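Local atomic coordinates of pullulanase (Klebsiella oxytoca, PDB entry 2YOC), a protein that hydrolyses alpha-1,6-glucosidic linkages in pullulan and related branched alpha-glucans, and is a cargo of the type 2 secretion system. Residues L209-T215 with A232-P236; D20-R24 with I185-Y189. All blocks are in the same frame, centred on the assembly; numbering follows the deposited sequence.

Contact 1. Residues L209-T215 with A232-P236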
# COMPACT_ATOMS: atom_id res chain seq x y z
N LEU B 209 -19.01 54.20 -19.38
CA LEU B 209 -20.10 53.31 -19.77
C LEU B 209 -20.66 52.70 -18.47
O LEU B 209 -19.88 52.39 -17.55
CB LEU B 209 -19.66 52.17 -20.68
CG LEU B 209 -18.84 52.42 -21.94
CD1 LEU B 209 -18.48 51.11 -22.58
CD2 LEU B 209 -19.57 53.29 -22.94
N LYS B 210 -21.98 52.53 -18.40
CA LYS B 210 -22.57 51.95 -17.20
C LYS B 210 -22.54 50.42 -17.27
O LYS B 210 -22.94 49.82 -18.28
CB LYS B 210 -23.98 52.53 -16.91
CG LYS B 210 -24.73 51.96 -15.69
CD LYS B 210 -24.26 52.53 -14.32
CE LYS B 210 -24.73 51.70 -13.14
NZ LYS B 210 -23.66 50.79 -12.61
N LEU B 211 -22.00 49.79 -16.23
CA LEU B 211 -21.93 48.34 -16.18
C LEU B 211 -23.07 47.77 -15.32
O LEU B 211 -23.47 48.40 -14.34
CB LEU B 211 -20.55 47.83 -15.73
CG LEU B 211 -19.36 48.35 -16.53
CD1 LEU B 211 -18.09 47.97 -15.86
CD2 LEU B 211 -19.38 47.82 -17.96
N THR B 212 -23.63 46.64 -15.72
CA THR B 212 -24.77 46.02 -15.04
C THR B 212 -24.37 44.63 -14.60
O THR B 212 -23.75 43.92 -15.40
CB THR B 212 -26.02 45.98 -15.95
OG1 THR B 212 -25.93 44.84 -16.83
CG2 THR B 212 -26.26 47.29 -16.75
N PRO B 213 -24.74 44.20 -13.37
CA PRO B 213 -24.37 42.84 -12.94
C PRO B 213 -24.95 41.74 -13.82
O PRO B 213 -26.12 41.78 -14.20
CB PRO B 213 -24.88 42.78 -11.51
CG PRO B 213 -25.95 43.82 -11.43
CD PRO B 213 -25.48 44.91 -12.31
N THR B 214 -24.09 40.80 -14.21
CA THR B 214 -24.45 39.63 -15.02
C THR B 214 -23.76 38.38 -14.50
O THR B 214 -23.04 38.43 -13.50
CB THR B 214 -24.25 39.89 -16.53
OG1 THR B 214 -24.97 38.89 -17.26
CG2 THR B 214 -22.77 39.95 -16.96
N THR B 215 -23.99 37.27 -15.17
CA THR B 215 -23.36 36.02 -14.80
C THR B 215 -22.33 35.59 -15.84
O THR B 215 -22.55 35.77 -17.04
CB THR B 215 -24.40 34.97 -14.43
OG1 THR B 215 -25.45 34.97 -15.39
CG2 THR B 215 -24.99 35.20 -13.04
N ALA B 232 -19.09 39.21 -12.61
CA ALA B 232 -19.36 39.56 -14.01
C ALA B 232 -20.23 40.81 -14.18
O ALA B 232 -21.20 40.98 -13.45
CB ALA B 232 -19.98 38.38 -14.75
N PHE B 233 -19.86 41.67 -15.17
CA PHE B 233 -20.59 42.89 -15.52
C PHE B 233 -20.79 43.00 -17.03
O PHE B 233 -19.83 42.85 -17.79
CB PHE B 233 -19.88 44.15 -15.00
CG PHE B 233 -19.65 44.13 -13.51
CD1 PHE B 233 -18.50 43.57 -12.97
CD2 PHE B 233 -20.60 44.65 -12.64
CE1 PHE B 233 -18.30 43.55 -11.59
CE2 PHE B 233 -20.39 44.62 -11.26
CZ PHE B 233 -19.24 44.06 -10.75
N LYS B 234 -22.04 43.27 -17.44
CA LYS B 234 -22.45 43.44 -18.84
C LYS B 234 -22.19 44.88 -19.27
O LYS B 234 -22.54 45.80 -18.53
CB LYS B 234 -23.94 43.10 -19.01
CG LYS B 234 -24.37 42.82 -20.43
CD LYS B 234 -25.88 42.72 -20.57
CE LYS B 234 -26.38 42.22 -21.92
NZ LYS B 234 -26.19 40.75 -22.13
N LEU B 235 -21.55 45.07 -20.44
CA LEU B 235 -21.26 46.40 -21.00
C LEU B 235 -22.50 46.86 -21.76
O LEU B 235 -23.23 45.99 -22.23
CB LEU B 235 -20.09 46.33 -22.00
CG LEU B 235 -18.70 46.71 -21.49
CD1 LEU B 235 -18.00 45.50 -20.86
CD2 LEU B 235 -17.84 47.25 -22.61
N PRO B 236 -22.74 48.19 -21.96
CA PRO B 236 -23.91 48.60 -22.76
C PRO B 236 -23.86 48.09 -24.19
O PRO B 236 -22.79 47.69 -24.67
CB PRO B 236 -23.87 50.13 -22.69
CG PRO B 236 -22.49 50.47 -22.34
CD PRO B 236 -21.98 49.37 -21.49
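The ring of Phe-233 is met obliquely by CB of Leu-211, CA of Pro-213 and the carbonyl oxygen of Thr-212. Its CB lies 3.8 Å from Leu-211 CB, and CD2 comes near Pro-213 CA, Phe-233 and Pro-213 being a non-hydrogen-bonded antiparallel pair with side chains on one face of the sheet. On the other face, Thr-212 and Lys-234 run side by side; with chi1 of 82°, Thr-212 OG1 sits between its own backbone N and carbonyl carbon, 3.4 Å from Lys-234 CB, while the end of the lysine turns off from the contact. Thr-212 and Lys-234 exchange both backbone bonds: Thr-212 N gives to Lys-234 O at 3.1 Å, and Lys-234 N to Thr-212 O at 2.7 Å. Leu-211 CD2 packs 3.8 Å from Leu-235 CG, the two leucines pointing the same way. Farther along, Leu-209 crosses the Pro-236 ring at about a right angle, its CB 3.7 Å from Pro-236 CG, and Leu-209 CD1 reaches Leu-235 CD2. Leu-211 also touches Leu-175 and Val-186, and Phe-233 also touches Val-186, which joins these side chains to neighbouring strands. Strand 212-214 pairs antiparallel with 232-234, while Leu-209 and Leu-211 bond on to strand 185-191, in the pullulanase N2 domain, which is assigned to the E-set clan, consistent with an immunoglobulin-like beta fold.

Contact 2. Residues D20-R24 with I185-Y189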
# COMPACT_ATOMS: atom_id res chain seq x y z
N ASP B 20 -27.58 61.97 -13.96
CA ASP B 20 -26.67 60.85 -13.66
C ASP B 20 -25.48 61.26 -12.76
O ASP B 20 -24.77 62.22 -13.06
CB ASP B 20 -26.20 60.17 -14.96
CG ASP B 20 -26.01 58.66 -14.84
OD1 ASP B 20 -26.46 58.07 -13.81
OD2 ASP B 20 -25.43 58.06 -15.78
N VAL B 21 -25.29 60.52 -11.66
CA VAL B 21 -24.28 60.76 -10.61
C VAL B 21 -22.84 60.93 -11.10
O VAL B 21 -22.35 60.15 -11.92
CB VAL B 21 -24.38 59.75 -9.44
CG1 VAL B 21 -23.68 60.27 -8.18
CG2 VAL B 21 -25.83 59.37 -9.13
N VAL B 22 -22.15 61.95 -10.56
CA VAL B 22 -20.75 62.18 -10.87
C VAL B 22 -19.89 61.51 -9.82
O VAL B 22 -20.12 61.70 -8.63
CB VAL B 22 -20.41 63.68 -11.05
CG1 VAL B 22 -18.93 63.98 -10.76
CG2 VAL B 22 -20.79 64.14 -12.45
N VAL B 23 -18.90 60.72 -10.28
CA VAL B 23 -17.95 60.08 -9.38
C VAL B 23 -16.95 61.13 -8.91
O VAL B 23 -16.41 61.89 -9.71
CB VAL B 23 -17.31 58.81 -9.99
CG1 VAL B 23 -16.20 58.24 -9.10
CG2 VAL B 23 -18.38 57.74 -10.23
N ARG B 24 -16.81 61.25 -7.59
CA ARG B 24 -15.94 62.24 -6.98
C ARG B 24 -15.16 61.70 -5.77
O ARG B 24 -15.55 60.68 -5.18
CB ARG B 24 -16.71 63.53 -6.63
CG ARG B 24 -18.05 63.32 -5.93
CD ARG B 24 -18.54 64.60 -5.29
NE ARG B 24 -17.95 64.88 -3.98
CZ ARG B 24 -18.45 64.45 -2.82
NH1 ARG B 24 -19.53 63.68 -2.81
NH2 ARG B 24 -17.86 64.78 -1.68
N ILE B 185 -22.57 51.85 -7.80
CA ILE B 185 -22.08 52.42 -9.05
C ILE B 185 -20.87 51.60 -9.59
O ILE B 185 -19.84 51.49 -8.90
CB ILE B 185 -21.78 53.95 -8.95
CG1 ILE B 185 -23.07 54.79 -8.69
CG2 ILE B 185 -21.02 54.46 -10.18
CD1 ILE B 185 -24.22 54.71 -9.81
N VAL B 186 -21.03 51.01 -10.80
CA VAL B 186 -19.97 50.24 -11.49
C VAL B 186 -19.88 50.77 -12.91
O VAL B 186 -20.84 50.68 -13.67
CB VAL B 186 -20.12 48.68 -11.40
CG1 VAL B 186 -19.10 47.97 -12.28
CG2 VAL B 186 -19.98 48.20 -9.95
N ARG B 187 -18.72 51.36 -13.25
CA ARG B 187 -18.55 51.96 -14.57
C ARG B 187 -17.24 51.68 -15.26
O ARG B 187 -16.21 51.48 -14.60
CB ARG B 187 -18.70 53.48 -14.48
CG ARG B 187 -20.11 53.97 -14.27
CD ARG B 187 -20.06 55.36 -13.66
NE ARG B 187 -21.39 55.89 -13.39
CZ ARG B 187 -21.63 57.13 -12.99
NH1 ARG B 187 -20.63 57.99 -12.83
NH2 ARG B 187 -22.87 57.52 -12.73
N LEU B 188 -17.25 51.76 -16.60
CA LEU B 188 -16.03 51.64 -17.37
C LEU B 188 -15.66 53.00 -17.98
O LEU B 188 -16.15 53.37 -19.04
CB LEU B 188 -16.09 50.51 -18.42
CG LEU B 188 -14.80 50.23 -19.21
CD1 LEU B 188 -13.67 49.82 -18.30
CD2 LEU B 188 -15.05 49.17 -20.25
N TYR B 189 -14.81 53.76 -17.27
CA TYR B 189 -14.31 55.06 -17.71
C TYR B 189 -13.22 54.83 -18.75
O TYR B 189 -12.51 53.82 -18.68
CB TYR B 189 -13.77 55.87 -16.51
CG TYR B 189 -14.86 56.52 -15.68
CD1 TYR B 189 -15.63 55.76 -14.79
CD2 TYR B 189 -15.15 57.87 -15.79
CE1 TYR B 189 -16.65 56.34 -14.04
CE2 TYR B 189 -16.16 58.47 -15.05
CZ TYR B 189 -16.92 57.69 -14.18
OH TYR B 189 -17.93 58.28 -13.44
O HOH W 1 -25.28 55.20 -13.03
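Ile-185, at the start of the strand, turns its side chain toward residues 20-24 and meets Val-23 through the two CG2 methyls, 4.2 Å apart. The same Ile-185 CG2 lies over one face of the Arg-187 guanidinium, offset toward its rim. Arg-187 stretches out from CG to NE, which carries its end to the carbonyl of Val-21: NH1 at 2.9 Å and NH2 at 2.8 Å both donate to Val-21 O, in the guanidinium plane but with bent N-H...O angles of 142° and 148°. NH1 also gives a bond to Tyr-189 OH, again near that plane. A long salt bridge, 3.8 Å from Asp-20 OD1 to Arg-187 NH2, links the two groups only loosely, their planes 61° apart; a water bonded to OD1 makes a weak link to NH2. Tyr-189 closes the row, Val-23 CG2 resting obliquely against its hydroxyl end, 4.2 Å from Tyr-189 CZ. Tyr-208 bonds Asp-20 OD2 and makes a cation-pi contact with Arg-187. Three bonds in or near the guanidinium plane, two to Val-21 O and one to Tyr-189 OH, therefore fix the group's rotation, and its positive charge would polarise that carbonyl, with Asp-20 probably adding weaker electrostatic attraction.

Both contacts reach the same seven-stranded sheet and lie about 13 Å apart, centre to centre. They meet directly: Leu-209 O and Leu-188 N, and Leu-211 N and Val-186 O, are probable backbone hydrogen bonds, so residues 209-211 run beside strand 185-191 before pairing with 232-234. Each contact is partly buried. Contact 1 joins neighbours within the sheet by backbone bonds, with leucines and Phe-233 buried and Thr-212 and Lys-234 exposed. Contact 2 instead lays the N-terminal segment against side chains of strand 185-191, a side-chain grip in place of backbone pairing, with exposed Asp-20 at the margin and buried Val-23 as its apolar part.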